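Local coordinates for protein 4-hydroxybutyrate CoA-transferase (Porphyromonas gingivalis, PDB 3D3U) that probably transfers coenzyme A between carboxylic acids such as acetate and 4-hydroxybutyrate, at residues A[245-248]-A[249-253]. Sequence-based numbering, arbitrary orientation.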
ATOM      1  N   VAL A 245      -4.406  -0.949  12.785  1.00 25.90           N
ATOM      2  CA  VAL A 245      -4.067  -2.365  12.936  1.00 26.45           C
ATOM      3  C   VAL A 245      -3.395  -2.707  14.258  1.00 25.35           C
ATOM      4  O   VAL A 245      -3.659  -3.809  14.802  1.00 26.37           O
ATOM      5  CB  VAL A 245      -3.200  -2.845  11.753  1.00 27.02           C
ATOM      6  CG1 VAL A 245      -2.816  -4.358  11.873  1.00 27.54           C
ATOM      7  CG2 VAL A 245      -4.026  -2.654  10.511  1.00 29.22           C
ATOM      8  N   MET A 246      -2.520  -1.798  14.736  1.00 21.99           N
ATOM      9  CA  MET A 246      -1.775  -1.964  15.984  1.00 19.63           C
ATOM     10  C   MET A 246      -2.720  -2.069  17.142  1.00 18.56           C
ATOM     11  O   MET A 246      -2.635  -2.937  18.014  1.00 17.82           O
ATOM     12  CB  MET A 246      -0.777  -0.803  16.183  1.00 19.91           C
ATOM     13  CG  MET A 246       0.050  -0.825  17.518  1.00 19.09           C
ATOM     14  SD  MET A 246       1.213   0.506  17.463  1.00 17.34           S
ATOM     15  CE  MET A 246       0.114   1.942  17.421  1.00  8.82           C
ATOM     16  N   ARG A 247      -3.647  -1.170  17.051  1.00 18.05           N
ATOM     17  CA  ARG A 247      -4.648  -0.933  18.012  1.00 19.68           C
ATOM     18  C   ARG A 247      -5.494  -2.246  18.217  1.00 19.93           C
ATOM     19  O   ARG A 247      -5.852  -2.664  19.340  1.00 20.05           O
ATOM     20  CB  ARG A 247      -5.507   0.243  17.451  1.00 18.80           C
ATOM     21  CG  ARG A 247      -5.947   1.241  18.497  1.00 20.72           C
ATOM     22  CD  ARG A 247      -7.492   1.481  18.614  1.00 24.96           C
ATOM     23  NE  ARG A 247      -8.262   1.276  17.367  1.00 22.71           N
ATOM     24  CZ  ARG A 247      -8.273   2.148  16.399  1.00 22.34           C
ATOM     25  NH1 ARG A 247      -7.567   3.264  16.541  1.00 22.11           N
ATOM     26  NH2 ARG A 247      -8.961   1.916  15.299  1.00 24.44           N
ATOM     27  N   MET A 248      -5.844  -2.885  17.119  1.00 18.85           N
ATOM     28  CA  MET A 248      -6.695  -3.980  17.262  1.00 17.96           C
ATOM     29  C   MET A 248      -5.876  -5.202  17.588  1.00 18.70           C
ATOM     30  O   MET A 248      -6.374  -6.134  18.227  1.00 20.03           O
ATOM     31  CB  MET A 248      -7.356  -4.192  15.951  1.00 17.70           C
ATOM     32  CG  MET A 248      -8.115  -3.058  15.540  1.00 17.42           C
ATOM     33  SD  MET A 248      -9.718  -3.022  16.362  1.00 24.47           S
ATOM     34  CE  MET A 248      -9.859  -1.152  16.272  1.00 17.96           C
ATOM     35  N   ILE A 249      -4.635  -5.249  17.114  1.00 18.31           N
ATOM     36  CA  ILE A 249      -3.802  -6.352  17.480  1.00 17.62           C
ATOM     37  C   ILE A 249      -3.713  -6.234  18.963  1.00 16.64           C
ATOM     38  O   ILE A 249      -4.030  -7.175  19.651  1.00 15.79           O
ATOM     39  CB  ILE A 249      -2.451  -6.289  16.840  1.00 18.59           C
ATOM     40  CG1 ILE A 249      -2.617  -6.491  15.336  1.00 17.49           C
ATOM     41  CG2 ILE A 249      -1.525  -7.362  17.549  1.00 15.40           C
ATOM     42  CD1 ILE A 249      -1.377  -6.262  14.520  1.00 20.17           C
ATOM     43  N   ARG A 250      -3.371  -5.038  19.416  1.00 16.55           N
ATOM     44  CA  ARG A 250      -3.370  -4.676  20.827  1.00 17.53           C
ATOM     45  C   ARG A 250      -4.620  -5.106  21.624  1.00 18.21           C
ATOM     46  O   ARG A 250      -4.486  -5.705  22.659  1.00 18.73           O
ATOM     47  CB  ARG A 250      -3.183  -3.179  20.970  1.00 17.78           C
ATOM     48  CG  ARG A 250      -2.110  -2.839  21.878  1.00 17.46           C
ATOM     49  CD  ARG A 250      -0.822  -2.671  21.193  1.00 16.65           C
ATOM     50  NE  ARG A 250      -0.474  -1.274  21.086  1.00 23.19           N
ATOM     51  CZ  ARG A 250       0.741  -0.771  21.335  1.00 26.43           C
ATOM     52  NH1 ARG A 250       1.761  -1.575  21.728  1.00 28.12           N
ATOM     53  NH2 ARG A 250       0.927   0.547  21.189  1.00 23.58           N
ATOM     54  N   LYS A 251      -5.840  -4.834  21.153  1.00 18.47           N
ATOM     55  CA  LYS A 251      -7.037  -5.169  21.935  1.00 16.46           C
ATOM     56  C   LYS A 251      -7.280  -6.656  21.901  1.00 17.34           C
ATOM     57  O   LYS A 251      -8.173  -7.119  22.525  1.00 18.42           O
ATOM     58  CB  LYS A 251      -8.276  -4.428  21.411  1.00 16.13           C
ATOM     59  CG  LYS A 251      -8.306  -2.889  21.589  1.00 14.48           C
ATOM     60  CD  LYS A 251      -9.127  -2.207  20.456  1.00 14.75           C
ATOM     61  CE  LYS A 251     -10.033  -1.037  20.884  1.00 11.04           C
ATOM     62  NZ  LYS A 251      -9.300  -0.061  21.731  1.00 19.87           N
ATOM     63  N   GLY A 252      -6.522  -7.436  21.159  1.00 18.53           N
ATOM     64  CA  GLY A 252      -6.845  -8.895  21.083  1.00 19.87           C
ATOM     65  C   GLY A 252      -7.727  -9.343  19.893  1.00 20.82           C
ATOM     66  O   GLY A 252      -7.834 -10.527  19.598  1.00 21.98           O
ATOM     67  N   ILE A 253      -8.339  -8.397  19.186  1.00 20.63           N
ATOM     68  CA  ILE A 253      -9.146  -8.686  18.017  1.00 19.90           C
ATOM     69  C   ILE A 253      -8.391  -9.171  16.788  1.00 19.08           C
ATOM     70  O   ILE A 253      -8.809 -10.156  16.186  1.00 19.65           O
ATOM     71  CB  ILE A 253     -10.037  -7.499  17.710  1.00 20.01           C
ATOM     72  CG1 ILE A 253     -10.890  -7.191  18.949  1.00 23.11           C
ATOM     73  CG2 ILE A 253     -10.951  -7.759  16.560  1.00 19.37           C
ATOM     74  CD1 ILE A 253     -11.655  -8.448  19.684  1.00 26.82           C
TER
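Met246 CG stands anti to its backbone N (chi1 178°) and the chain runs on extended to the sulfur, while Arg250, one turn later, bends at chi2 and chi3 to come alongside it. The two side chains point the same way. Met246 CG lies over one face of the Arg250 guanidinium, displaced toward its rim and 3.6 Å from Arg250 NE; Met246 SD follows at 3.7 Å from Arg250 NH2. A salt bridge to Glu276 holds the far end of this arginine.

On the next side of the helix, Ile249 CG1 sits beside the backbone N (chi1 -67°) and anti to the carbonyl carbon, and an extended chi2 then takes CD1 to Val245 CG1 at 3.6 Å, an apolar i to i+4 contact. Arg247 and Lys251 also run side by side, touching through Arg247 CD and Lys251 NZ at 3.9 Å. Arg247 NE and Lys251 NZ are 4.7 Å apart, so the like charges may repel somewhat; each has a weak, long ion pair elsewhere, with Asp222 and Glu229 respectively.

Three alpha-helical bonds tie the turn together: Ile249 N to Val245 O, Arg250 N to Met246 O, and Lys251 N to Arg247 O. Gly252 is the first residue to leave helical geometry, with positive phi (95°).

Helix 243-251 links the parallel strands 235-237 and 266-268 in a beta-alpha-beta unit. Met246, Ile249 and Arg250 pack on Phe280 of helix 275-281, whereas Arg247 and Met248 meet Leu225 of helix 219-226.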